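Local coordinates for putative uncharacterized protein PH0242 (Pyrococcus horikoshii, PDB 3VU1), which belongs to the archaeal oligosaccharyltransferase AglB family and is represented here by its C-terminal globular domain, a mostly beta structure with a bound calcium ion, at residues I74-F79 with N318-Y323; D260-N263 with E268-K271; L281-F286 with G312-M317; A293-Y298 with Y323-N328. One frame throughout, in Å; residues are numbered along the deposited sequence.

Contact 1: residues I74-F79 with N318-Y323. With CA (calcium ion), chain C.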
loop_
_atom_site.group_PDB
_atom_site.type_symbol
_atom_site.label_atom_id
_atom_site.label_comp_id
_atom_site.label_asym_id
_atom_site.label_seq_id
_atom_site.Cartn_x
_atom_site.Cartn_y
_atom_site.Cartn_z
ATOM N N ILE A 74 12.190 -2.004 -2.132
ATOM C CA ILE A 74 12.006 -2.976 -1.088
ATOM C C ILE A 74 10.650 -2.849 -0.406
ATOM O O ILE A 74 10.179 -3.821 0.199
ATOM C CB ILE A 74 13.129 -2.942 -0.038
ATOM C CG1 ILE A 74 13.395 -4.350 0.499
ATOM C CG2 ILE A 74 12.819 -1.987 1.113
ATOM C CD1 ILE A 74 14.736 -4.403 1.191
ATOM N N SER A 75 10.022 -1.674 -0.510
ATOM C CA SER A 75 8.753 -1.443 0.181
ATOM C C SER A 75 7.565 -1.956 -0.624
ATOM O O SER A 75 6.410 -1.885 -0.169
ATOM C CB SER A 75 8.590 0.024 0.518
ATOM O OG SER A 75 8.107 0.724 -0.611
ATOM N N GLU A 76 7.856 -2.491 -1.807
ATOM C CA GLU A 76 6.808 -2.938 -2.721
ATOM C C GLU A 76 6.330 -4.346 -2.400
ATOM O O GLU A 76 6.683 -5.335 -3.004
ATOM C CB GLU A 76 7.214 -2.801 -4.184
ATOM C CG GLU A 76 7.105 -1.376 -4.718
ATOM C CD GLU A 76 7.157 -1.307 -6.244
ATOM O OE1 GLU A 76 6.581 -2.205 -6.925
ATOM O OE2 GLU A 76 7.765 -0.340 -6.772
ATOM N N VAL A 77 5.454 -4.392 -1.445
ATOM C CA VAL A 77 4.891 -5.610 -0.980
ATOM C C VAL A 77 3.709 -6.054 -1.866
ATOM O O VAL A 77 2.985 -5.226 -2.427
ATOM C CB VAL A 77 4.524 -5.337 0.479
ATOM C CG1 VAL A 77 3.185 -5.943 0.855
ATOM C CG2 VAL A 77 5.698 -5.751 1.346
ATOM N N ASP A 78 3.510 -7.362 -2.002
ATOM C CA ASP A 78 2.474 -7.840 -2.906
ATOM C C ASP A 78 1.100 -7.949 -2.220
ATOM O O ASP A 78 0.549 -9.052 -2.002
ATOM C CB ASP A 78 2.910 -9.112 -3.644
ATOM C CG ASP A 78 1.818 -9.662 -4.574
ATOM O OD1 ASP A 78 1.020 -8.893 -5.137
ATOM O OD2 ASP A 78 1.747 -10.887 -4.747
ATOM N N PHE A 79 0.524 -6.784 -1.926
ATOM C CA PHE A 79 -0.825 -6.741 -1.324
ATOM C C PHE A 79 -1.921 -7.413 -2.155
ATOM O O PHE A 79 -2.962 -7.818 -1.596
ATOM C CB PHE A 79 -1.256 -5.313 -0.997
ATOM C CG PHE A 79 -0.499 -4.688 0.133
ATOM C CD1 PHE A 79 0.052 -3.409 -0.008
ATOM C CD2 PHE A 79 -0.345 -5.362 1.345
ATOM C CE1 PHE A 79 0.734 -2.813 1.048
ATOM C CE2 PHE A 79 0.329 -4.769 2.393
ATOM C CZ PHE A 79 0.875 -3.502 2.248
ATOM N N ASN A 318 7.956 -5.781 -15.761
ATOM C CA ASN A 318 8.523 -5.907 -14.416
ATOM C C ASN A 318 8.087 -4.782 -13.474
ATOM O O ASN A 318 8.239 -3.599 -13.807
ATOM C CB ASN A 318 10.044 -5.913 -14.477
ATOM C CG ASN A 318 10.671 -6.312 -13.152
ATOM O OD1 ASN A 318 10.764 -5.522 -12.220
ATOM N ND2 ASN A 318 11.089 -7.555 -13.062
ATOM N N HIS A 319 7.606 -5.137 -12.281
ATOM C CA HIS A 319 7.028 -4.140 -11.388
ATOM C C HIS A 319 8.039 -3.269 -10.745
ATOM O O HIS A 319 7.689 -2.277 -10.124
ATOM C CB HIS A 319 6.101 -4.773 -10.361
ATOM C CG HIS A 319 6.812 -5.539 -9.271
ATOM N ND1 HIS A 319 7.266 -4.952 -8.136
ATOM C CD2 HIS A 319 7.112 -6.889 -9.157
ATOM C CE1 HIS A 319 7.837 -5.877 -7.353
ATOM N NE2 HIS A 319 7.736 -7.063 -7.970
ATOM N N LEU A 320 9.307 -3.617 -10.894
ATOM C CA LEU A 320 10.421 -2.770 -10.422
ATOM C C LEU A 320 11.064 -1.934 -11.526
ATOM O O LEU A 320 11.924 -1.107 -11.246
ATOM C CB LEU A 320 11.498 -3.608 -9.744
ATOM C CG LEU A 320 10.985 -4.418 -8.561
ATOM C CD1 LEU A 320 11.998 -5.485 -8.149
ATOM C CD2 LEU A 320 10.614 -3.471 -7.418
ATOM N N GLU A 321 10.640 -2.154 -12.770
ATOM C CA GLU A 321 11.227 -1.481 -13.930
ATOM C C GLU A 321 10.183 -1.237 -15.016
ATOM O O GLU A 321 10.282 -1.708 -16.149
ATOM C CB GLU A 321 12.418 -2.271 -14.463
ATOM C CG GLU A 321 13.708 -1.998 -13.703
ATOM C CD GLU A 321 14.885 -2.827 -14.195
ATOM O OE1 GLU A 321 16.040 -2.392 -13.966
ATOM O OE2 GLU A 321 14.665 -3.909 -14.800
ATOM N N GLU A 322 9.170 -0.479 -14.643
ATOM C CA GLU A 322 8.040 -0.284 -15.514
ATOM C C GLU A 322 8.393 0.789 -16.534
ATOM O O GLU A 322 9.250 1.623 -16.285
ATOM C CB GLU A 322 6.785 0.035 -14.686
ATOM C CG GLU A 322 7.069 0.984 -13.549
ATOM C CD GLU A 322 7.062 0.355 -12.157
ATOM O OE1 GLU A 322 6.010 -0.182 -11.744
ATOM O OE2 GLU A 322 8.088 0.484 -11.431
ATOM N N TYR A 323 7.749 0.729 -17.695
ATOM C CA TYR A 323 8.034 1.635 -18.823
ATOM C C TYR A 323 6.693 2.185 -19.384
ATOM O O TYR A 323 5.681 1.508 -19.327
ATOM C CB TYR A 323 8.847 0.894 -19.928
ATOM C CG TYR A 323 8.134 -0.335 -20.446
ATOM C CD1 TYR A 323 7.131 -0.233 -21.418
ATOM C CD2 TYR A 323 8.416 -1.591 -19.923
ATOM C CE1 TYR A 323 6.439 -1.353 -21.859
ATOM C CE2 TYR A 323 7.736 -2.717 -20.357
ATOM C CZ TYR A 323 6.752 -2.602 -21.329
ATOM O OH TYR A 323 6.081 -3.743 -21.748
HETATM CA CA CA C . 6.483 -0.574 -8.922
#

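Contact 2: residues D260-N263 with E268-K271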
loop_
_atom_site.group_PDB
_atom_site.type_symbol
_atom_site.label_atom_id
_atom_site.label_comp_id
_atom_site.label_asym_id
_atom_site.label_seq_id
_atom_site.Cartn_x
_atom_site.Cartn_y
_atom_site.Cartn_z
ATOM N N ASP A 260 -1.167 13.556 -23.686
ATOM C CA ASP A 260 -1.921 13.571 -24.956
ATOM C C ASP A 260 -0.954 14.120 -26.014
ATOM O O ASP A 260 -0.229 15.103 -25.741
ATOM C CB ASP A 260 -3.134 14.497 -24.814
ATOM C CG ASP A 260 -4.240 14.211 -25.810
ATOM O OD1 ASP A 260 -4.130 13.221 -26.573
ATOM O OD2 ASP A 260 -5.251 14.975 -25.808
ATOM N N PHE A 261 -0.899 13.482 -27.178
ATOM C CA PHE A 261 -0.094 14.022 -28.252
ATOM C C PHE A 261 -0.873 15.094 -29.041
ATOM O O PHE A 261 -1.726 14.765 -29.834
ATOM C CB PHE A 261 0.430 12.904 -29.166
ATOM C CG PHE A 261 1.569 13.348 -30.051
ATOM C CD1 PHE A 261 1.431 13.357 -31.449
ATOM C CD2 PHE A 261 2.778 13.815 -29.484
ATOM C CE1 PHE A 261 2.487 13.765 -32.255
ATOM C CE2 PHE A 261 3.827 14.242 -30.296
ATOM C CZ PHE A 261 3.678 14.216 -31.680
ATOM N N ILE A 262 -0.588 16.368 -28.801
ATOM C CA ILE A 262 -1.459 17.472 -29.255
ATOM C C ILE A 262 -0.687 18.385 -30.209
ATOM O O ILE A 262 0.336 18.992 -29.816
ATOM C CB ILE A 262 -1.985 18.306 -28.052
ATOM C CG1 ILE A 262 -2.814 17.413 -27.099
ATOM C CG2 ILE A 262 -2.746 19.558 -28.503
ATOM C CD1 ILE A 262 -3.078 18.030 -25.728
ATOM N N ASN A 263 -1.170 18.474 -31.455
ATOM C CA ASN A 263 -0.594 19.382 -32.429
ATOM C C ASN A 263 0.917 19.260 -32.408
ATOM O O ASN A 263 1.619 20.269 -32.435
ATOM C CB ASN A 263 -1.018 20.834 -32.146
ATOM C CG ASN A 263 -2.503 21.074 -32.419
ATOM O OD1 ASN A 263 -3.097 20.472 -33.333
ATOM N ND2 ASN A 263 -3.113 21.958 -31.631
ATOM N N GLU A 268 0.925 16.948 -20.785
ATOM C CA GLU A 268 0.293 16.322 -19.654
ATOM C C GLU A 268 -1.155 16.799 -19.627
ATOM O O GLU A 268 -1.414 17.961 -19.826
ATOM C CB GLU A 268 1.037 16.692 -18.380
ATOM C CG GLU A 268 0.249 16.463 -17.101
ATOM C CD GLU A 268 1.115 15.979 -15.955
ATOM O OE1 GLU A 268 0.574 15.235 -15.083
ATOM O OE2 GLU A 268 2.332 16.328 -15.952
ATOM N N VAL A 269 -2.089 15.892 -19.392
ATOM C CA VAL A 269 -3.503 16.221 -19.422
ATOM C C VAL A 269 -4.203 15.914 -18.115
ATOM O O VAL A 269 -3.781 15.032 -17.377
ATOM C CB VAL A 269 -4.238 15.484 -20.571
ATOM C CG1 VAL A 269 -3.741 16.013 -21.905
ATOM C CG2 VAL A 269 -4.081 13.959 -20.493
ATOM N N GLY A 270 -5.249 16.687 -17.837
ATOM C CA GLY A 270 -6.198 16.423 -16.766
ATOM C C GLY A 270 -7.343 15.748 -17.491
ATOM O O GLY A 270 -7.228 14.591 -17.843
ATOM N N LYS A 271 -8.413 16.488 -17.783
ATOM C CA LYS A 271 -9.551 15.990 -18.574
ATOM C C LYS A 271 -9.182 15.566 -20.006
ATOM O O LYS A 271 -8.158 15.977 -20.539
ATOM C CB LYS A 271 -10.673 17.033 -18.602
ATOM C CG LYS A 271 -11.215 17.376 -17.216
ATOM C CD LYS A 271 -12.459 18.257 -17.285
ATOM C CE LYS A 271 -13.048 18.562 -15.907
ATOM N NZ LYS A 271 -12.286 19.632 -15.199
#

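Contact 3: residues L281-F286 with G312-M317. With CA (calcium ion), chain C.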
loop_
_atom_site.group_PDB
_atom_site.type_symbol
_atom_site.label_atom_id
_atom_site.label_comp_id
_atom_site.label_asym_id
_atom_site.label_seq_id
_atom_site.Cartn_x
_atom_site.Cartn_y
_atom_site.Cartn_z
ATOM N N LEU A 281 0.691 6.440 -21.523
ATOM C CA LEU A 281 0.335 6.051 -20.150
ATOM C C LEU A 281 1.548 5.633 -19.298
ATOM O O LEU A 281 2.294 4.690 -19.630
ATOM C CB LEU A 281 -0.710 4.948 -20.209
ATOM C CG LEU A 281 -1.747 5.213 -21.315
ATOM C CD1 LEU A 281 -2.705 4.044 -21.447
ATOM C CD2 LEU A 281 -2.536 6.498 -21.092
ATOM N N TYR A 282 1.767 6.353 -18.212
ATOM C CA TYR A 282 2.876 6.051 -17.305
ATOM C C TYR A 282 2.348 5.149 -16.200
ATOM O O TYR A 282 1.509 5.549 -15.398
ATOM C CB TYR A 282 3.450 7.321 -16.705
ATOM C CG TYR A 282 4.208 8.179 -17.678
ATOM C CD1 TYR A 282 3.528 8.944 -18.640
ATOM C CD2 TYR A 282 5.611 8.252 -17.634
ATOM C CE1 TYR A 282 4.220 9.745 -19.533
ATOM C CE2 TYR A 282 6.316 9.057 -18.526
ATOM C CZ TYR A 282 5.614 9.797 -19.470
ATOM O OH TYR A 282 6.282 10.602 -20.352
ATOM N N ILE A 283 2.842 3.922 -16.178
ATOM C CA ILE A 283 2.261 2.875 -15.356
ATOM C C ILE A 283 3.076 2.618 -14.096
ATOM O O ILE A 283 4.309 2.517 -14.133
ATOM C CB ILE A 283 2.082 1.596 -16.183
ATOM C CG1 ILE A 283 0.924 1.838 -17.164
ATOM C CG2 ILE A 283 1.860 0.389 -15.278
ATOM C CD1 ILE A 283 0.583 0.693 -18.100
ATOM N N SER A 284 2.380 2.545 -12.973
ATOM C CA SER A 284 2.990 2.086 -11.738
ATOM C C SER A 284 2.421 0.725 -11.342
ATOM O O SER A 284 1.224 0.605 -11.106
ATOM C CB SER A 284 2.770 3.115 -10.646
ATOM O OG SER A 284 3.148 2.576 -9.409
ATOM N N ALA A 285 3.262 -0.306 -11.331
ATOM C CA ALA A 285 2.841 -1.642 -10.881
ATOM C C ALA A 285 3.420 -1.929 -9.500
ATOM O O ALA A 285 4.658 -1.944 -9.310
ATOM C CB ALA A 285 3.244 -2.724 -11.875
ATOM N N PHE A 286 2.528 -2.147 -8.537
ATOM C CA PHE A 286 2.939 -2.222 -7.143
ATOM C C PHE A 286 3.001 -3.640 -6.527
ATOM O O PHE A 286 1.982 -4.232 -6.147
ATOM C CB PHE A 286 2.060 -1.310 -6.262
ATOM C CG PHE A 286 2.636 -1.097 -4.894
ATOM C CD1 PHE A 286 3.528 -0.051 -4.660
ATOM C CD2 PHE A 286 2.342 -1.991 -3.855
ATOM C CE1 PHE A 286 4.075 0.128 -3.406
ATOM C CE2 PHE A 286 2.900 -1.824 -2.609
ATOM C CZ PHE A 286 3.766 -0.760 -2.384
ATOM N N GLY A 312 -5.073 -2.032 -26.023
ATOM C CA GLY A 312 -3.697 -2.517 -25.874
ATOM C C GLY A 312 -3.527 -3.806 -25.118
ATOM O O GLY A 312 -4.462 -4.313 -24.508
ATOM N N GLU A 313 -2.316 -4.341 -25.189
ATOM C CA GLU A 313 -1.931 -5.541 -24.463
ATOM C C GLU A 313 -0.572 -5.342 -23.832
ATOM O O GLU A 313 0.243 -4.582 -24.352
ATOM C CB GLU A 313 -1.836 -6.708 -25.403
ATOM C CG GLU A 313 -3.177 -7.216 -25.875
ATOM C CD GLU A 313 -3.036 -8.399 -26.808
ATOM O OE1 GLU A 313 -4.006 -9.169 -26.912
ATOM O OE2 GLU A 313 -1.955 -8.561 -27.425
ATOM N N ILE A 314 -0.318 -5.991 -22.696
ATOM C CA ILE A 314 1.042 -5.996 -22.146
ATOM C C ILE A 314 1.369 -7.415 -21.797
ATOM O O ILE A 314 0.764 -7.962 -20.877
ATOM C CB ILE A 314 1.199 -5.130 -20.892
ATOM C CG1 ILE A 314 0.666 -3.719 -21.133
ATOM C CG2 ILE A 314 2.659 -5.088 -20.492
ATOM C CD1 ILE A 314 0.342 -2.963 -19.869
ATOM N N LYS A 315 2.292 -8.012 -22.559
ATOM C CA LYS A 315 2.710 -9.412 -22.354
ATOM C C LYS A 315 3.409 -9.518 -20.995
ATOM O O LYS A 315 3.116 -10.417 -20.188
ATOM C CB LYS A 315 3.566 -9.949 -23.531
ATOM C CG LYS A 315 4.961 -9.330 -23.784
ATOM C CD LYS A 315 5.113 -7.792 -23.612
ATOM C CE LYS A 315 4.624 -6.958 -24.800
ATOM N NZ LYS A 315 5.478 -7.177 -26.006
ATOM N N TYR A 316 4.268 -8.540 -20.725
ATOM C CA TYR A 316 5.045 -8.549 -19.530
ATOM C C TYR A 316 5.631 -7.188 -19.208
ATOM O O TYR A 316 6.300 -6.571 -20.049
ATOM C CB TYR A 316 6.180 -9.590 -19.622
ATOM C CG TYR A 316 7.080 -9.579 -18.393
ATOM C CD1 TYR A 316 6.658 -10.191 -17.208
ATOM C CD2 TYR A 316 8.324 -8.916 -18.405
ATOM C CE1 TYR A 316 7.444 -10.158 -16.081
ATOM C CE2 TYR A 316 9.129 -8.880 -17.279
ATOM C CZ TYR A 316 8.680 -9.508 -16.122
ATOM O OH TYR A 316 9.421 -9.502 -14.961
ATOM N N MET A 317 5.405 -6.749 -17.970
ATOM C CA MET A 317 6.140 -5.620 -17.407
ATOM C C MET A 317 6.661 -5.955 -15.994
ATOM O O MET A 317 5.905 -6.385 -15.142
ATOM C CB MET A 317 5.258 -4.367 -17.405
ATOM C CG MET A 317 5.995 -3.099 -16.995
ATOM S SD MET A 317 5.044 -1.553 -17.080
ATOM C CE MET A 317 4.523 -1.579 -18.793
HETATM CA CA CA C . 6.483 -0.574 -8.922
#

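Contact 4: residues A293-Y298 with Y323-N328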
loop_
_atom_site.group_PDB
_atom_site.type_symbol
_atom_site.label_atom_id
_atom_site.label_comp_id
_atom_site.label_asym_id
_atom_site.label_seq_id
_atom_site.Cartn_x
_atom_site.Cartn_y
_atom_site.Cartn_z
ATOM N N ALA A 293 -1.602 -9.244 -20.119
ATOM C CA ALA A 293 -2.604 -8.286 -19.695
ATOM C C ALA A 293 -3.252 -7.589 -20.895
ATOM O O ALA A 293 -2.583 -7.322 -21.892
ATOM C CB ALA A 293 -1.951 -7.249 -18.771
ATOM N N THR A 294 -4.540 -7.281 -20.778
ATOM C CA THR A 294 -5.255 -6.463 -21.759
ATOM C C THR A 294 -5.608 -5.094 -21.167
ATOM O O THR A 294 -6.089 -5.030 -20.035
ATOM C CB THR A 294 -6.561 -7.152 -22.194
ATOM O OG1 THR A 294 -6.269 -8.504 -22.521
ATOM C CG2 THR A 294 -7.175 -6.470 -23.408
ATOM N N LEU A 295 -5.381 -4.020 -21.934
ATOM C CA LEU A 295 -5.810 -2.677 -21.542
ATOM C C LEU A 295 -7.181 -2.290 -22.116
ATOM O O LEU A 295 -7.462 -2.523 -23.302
ATOM C CB LEU A 295 -4.782 -1.653 -21.967
ATOM C CG LEU A 295 -3.364 -1.964 -21.541
ATOM C CD1 LEU A 295 -2.380 -0.964 -22.136
ATOM C CD2 LEU A 295 -3.277 -1.968 -20.027
ATOM N N TYR A 296 -8.033 -1.696 -21.278
ATOM C CA TYR A 296 -9.299 -1.156 -21.771
ATOM C C TYR A 296 -9.532 0.262 -21.339
ATOM O O TYR A 296 -8.869 0.776 -20.435
ATOM C CB TYR A 296 -10.471 -1.954 -21.269
ATOM C CG TYR A 296 -10.433 -3.397 -21.632
ATOM C CD1 TYR A 296 -9.788 -4.320 -20.812
ATOM C CD2 TYR A 296 -11.071 -3.862 -22.785
ATOM C CE1 TYR A 296 -9.781 -5.662 -21.126
ATOM C CE2 TYR A 296 -11.075 -5.213 -23.111
ATOM C CZ TYR A 296 -10.429 -6.102 -22.274
ATOM O OH TYR A 296 -10.399 -7.427 -22.584
ATOM N N VAL A 297 -10.483 0.894 -22.012
ATOM C CA VAL A 297 -11.105 2.108 -21.518
ATOM C C VAL A 297 -12.610 1.825 -21.423
ATOM O O VAL A 297 -13.234 1.316 -22.382
ATOM C CB VAL A 297 -10.779 3.324 -22.418
ATOM C CG1 VAL A 297 -11.482 4.577 -21.920
ATOM C CG2 VAL A 297 -9.278 3.587 -22.442
ATOM N N TYR A 298 -13.177 2.074 -20.250
ATOM C CA TYR A 298 -14.623 1.976 -20.064
ATOM C C TYR A 298 -15.171 3.396 -20.019
ATOM O O TYR A 298 -14.795 4.181 -19.138
ATOM C CB TYR A 298 -14.973 1.273 -18.744
ATOM C CG TYR A 298 -14.639 -0.208 -18.617
ATOM C CD1 TYR A 298 -13.968 -0.891 -19.634
ATOM C CD2 TYR A 298 -14.960 -0.917 -17.447
ATOM C CE1 TYR A 298 -13.655 -2.237 -19.511
ATOM C CE2 TYR A 298 -14.640 -2.264 -17.317
ATOM C CZ TYR A 298 -13.989 -2.926 -18.354
ATOM O OH TYR A 298 -13.653 -4.274 -18.262
ATOM N N TYR A 323 7.749 0.729 -17.695
ATOM C CA TYR A 323 8.034 1.635 -18.823
ATOM C C TYR A 323 6.693 2.185 -19.384
ATOM O O TYR A 323 5.681 1.508 -19.327
ATOM C CB TYR A 323 8.847 0.894 -19.928
ATOM C CG TYR A 323 8.134 -0.335 -20.446
ATOM C CD1 TYR A 323 7.131 -0.233 -21.418
ATOM C CD2 TYR A 323 8.416 -1.591 -19.923
ATOM C CE1 TYR A 323 6.439 -1.353 -21.859
ATOM C CE2 TYR A 323 7.736 -2.717 -20.357
ATOM C CZ TYR A 323 6.752 -2.602 -21.329
ATOM O OH TYR A 323 6.081 -3.743 -21.748
ATOM N N PRO A 324 6.693 3.401 -19.935
ATOM C CA PRO A 324 5.487 4.003 -20.545
ATOM C C PRO A 324 4.928 3.231 -21.722
ATOM O O PRO A 324 5.648 2.542 -22.397
ATOM C CB PRO A 324 5.987 5.358 -21.051
ATOM C CG PRO A 324 7.171 5.672 -20.191
ATOM C CD PRO A 324 7.810 4.357 -19.814
ATOM N N ILE A 325 3.645 3.400 -21.984
ATOM C CA ILE A 325 2.944 2.685 -23.033
ATOM C C ILE A 325 2.114 3.651 -23.865
ATOM O O ILE A 325 1.431 4.511 -23.307
ATOM C CB ILE A 325 2.041 1.614 -22.402
ATOM C CG1 ILE A 325 2.771 0.297 -22.412
ATOM C CG2 ILE A 325 0.728 1.419 -23.127
ATOM C CD1 ILE A 325 1.957 -0.795 -21.778
ATOM N N ILE A 326 2.159 3.488 -25.189
ATOM C CA ILE A 326 1.504 4.420 -26.103
ATOM C C ILE A 326 0.289 3.742 -26.661
ATOM O O ILE A 326 0.399 2.617 -27.108
ATOM C CB ILE A 326 2.442 4.867 -27.247
ATOM C CG1 ILE A 326 3.544 5.759 -26.666
ATOM C CG2 ILE A 326 1.658 5.609 -28.311
ATOM C CD1 ILE A 326 4.565 6.281 -27.651
ATOM N N VAL A 327 -0.867 4.403 -26.613
ATOM C CA VAL A 327 -2.084 3.818 -27.170
ATOM C C VAL A 327 -2.783 4.825 -28.052
ATOM O O VAL A 327 -2.529 6.029 -27.930
ATOM C CB VAL A 327 -3.079 3.311 -26.092
ATOM C CG1 VAL A 327 -2.450 2.235 -25.227
ATOM C CG2 VAL A 327 -3.615 4.450 -25.234
ATOM N N ASN A 328 -3.649 4.321 -28.939
ATOM C CA ASN A 328 -4.547 5.139 -29.770
ATOM C C ASN A 328 -5.989 4.782 -29.508
ATOM O O ASN A 328 -6.363 3.629 -29.612
ATOM C CB ASN A 328 -4.240 4.935 -31.247
ATOM C CG ASN A 328 -3.033 5.710 -31.678
ATOM O OD1 ASN A 328 -1.923 5.208 -31.633
ATOM N ND2 ASN A 328 -3.232 6.972 -32.036
#

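Contact 1: residues I74-F79 with N318-Y323
Glu76 and Leu320 are the residues whose CA atoms come nearest, 8.5 Å from Glu76 CA to Leu320 CA. Both segments are irregular loops. Glu76 is the centre of an inverse gamma turn. Asn318 to Glu321 form a type I turn, and Asn318 OD1 accepts from Leu320 N in an Asx turn. A calcium ion bridges the loops. Glu76 is extended beyond CG (chi2 -165°), which carries its carboxylate across to the metal. It binds with both oxygens, OE1 at 2.6 Å and OE2 at 2.5 Å. The other loop adds a neutral backbone ligand: His319 O lies 2.4 Å from the calcium. Glu322 OE1 adds a longer bond of 2.9 Å. Ala285 O completes the protein ligands. His319 ND1 also donates to Glu76 OE1, 3.1 Å away, with an N-H...O angle of 160°. OE1 lies near the imidazole plane, but the donor reaches it from above the carboxylate plane; the two planes are 49° apart. Gly287 N is a further donor to OE1. The contact joins the loop between helix 60-69 and strand 86-90 to the loop leading into strand 325-331. Val77 packs on helix 60-69, while Glu322 rests on Met317 of strand 316-317.

Contact 2: residues D260-N263 with E268-K271
Val269 and Asp260 carry most of this contact, and Ile262 adds a small part. They belong to a beta hairpin. Strand 253-262 turns back into strand 265-268, and the two run antiparallel at one edge of a four-stranded sheet. Asp260 pairs with Arg267 through the backbone, and Val269 pairs with Ile258. Asp260 and Val269 are therefore diagonal neighbours, with 6.3 Å between Asp260 CA and Val269 CA. Their side chains emerge on the same face of the hairpin, as does that of Ile262. Val269 points toward strand 253-262 and touches it with one methyl. That methyl, CG1, lies against the methylene of Asp260, 3.3 Å from Val269 CG1 to Asp260 CB. Asp260 thus offers its aliphatic carbon to the valine. Its carboxylate has another task: OD2 is hydrogen-bonded to His277 ND1 on strand 275-285, the next strand of the sheet. CG stands anti to the backbone N (chi1 -158°). OD1 nearly eclipses CA (chi2 5°), so the CA-CB bond lies close to the carboxylate plane. No hydrogen bond links the two segments directly. From nearer the turn, Ile262 reaches back along the same face, its chain extended at chi2. Ile262 CD1 passes 3.6 Å from Asp260 CB and ends 4.4 Å from Val269 CG1.

Contact 3: residues L281-F286 with G312-M317
Ala285 O binds the calcium ion at 2.3 Å, at the end of strand 275-285. The same residue uses its amide on the metal site that contact 1 closes: Ala285 N probably donates a hydrogen bond to Glu322 OE1. Across to 312-317 the contact is wholly apolar and buried. Ile283, two residues before Ala285 on the same face, divides its branches between two partners. Its CG1 branch is extended (chi2 179°) and reaches Ile314 tip to tip, with 4.1 Å between Ile283 CD1 and Ile314 CD1. Its CG2 methyl stands anti to the backbone N and meets the sulfur of Met317, also 4.1 Å from Ile283 CG2 to Met317 SD. These two side chains cross obliquely. Ile314 and Met317 can both face Ile283 because the chain turns a corner at Lys315. The strand ending near Ile314 and the short strand 316-317 thus belong to different sheets. Strand 290-291 pairs with 316-317, and its Ile290 touches Ile283, Ala285, Ile314 and Met317. Ser284 points away from 312-317 and packs on helix 228-235. Near its end, strand 275-285 thus has helix 228-235 on one face and Ile290, Ile314 and Met317 on the other.

Contact 4: residues A293-Y298 with Y323-N328
Leu295 points from strand 293-301 toward Ile325 and Val327, and it carries this contact alone on its side. CG stands beside the backbone N, anti to the carbonyl carbon (chi1 -51°), which sends the branch out from the sheet. CB, CG and CD2 lie against Gly312 and Ile314 of the neighbouring strand in the same sheet. Both methyls lie near Ile314; CD1 alone also reaches the other segment. Here two antiparallel sheets face each other, as in a beta sandwich: strands 293-301 and 304-314 lie in one, strands 275-285 and 325-331 in the other. The backbones stay far apart, with 9.4 Å between Leu295 CA and Val327 CA, and side chains fill the gap. Leu295 and Ile325 reach toward each other tip to tip, and Leu295 CD1 meets Ile325 CG2 at 4.0 Å. Ile325 also touches Ile314, through its CD1, and Met317. Ile325 and Val327 alternate with the exposed Ile326, so both face the same interior. The second touch of the leucine tip is looser: the CG1 methyl of Val327 is 4.4 Å from Leu295 CD1.

In the fold
Contacts 3 and 4 are buried and apolar, with centres about 7 Å apart. Both join the same two facing sheets, and contact 3 also takes in the short strand 316-317. Ile314 of contact 3 also packs on Leu295 and Ile325 of contact 4. Contact 1 is partly buried and polar. It shares the calcium ion with contact 3 through Ala285, and Tyr323 with contact 4. It brings in a loop over 200 residues earlier in the chain, whereas each of the others joins segments close in sequence. Contact 2 is the most peripheral, its centre about 29 Å from the centre of the chain. There a valine methyl meets an aspartate methylene, with the carboxylate turned to His277.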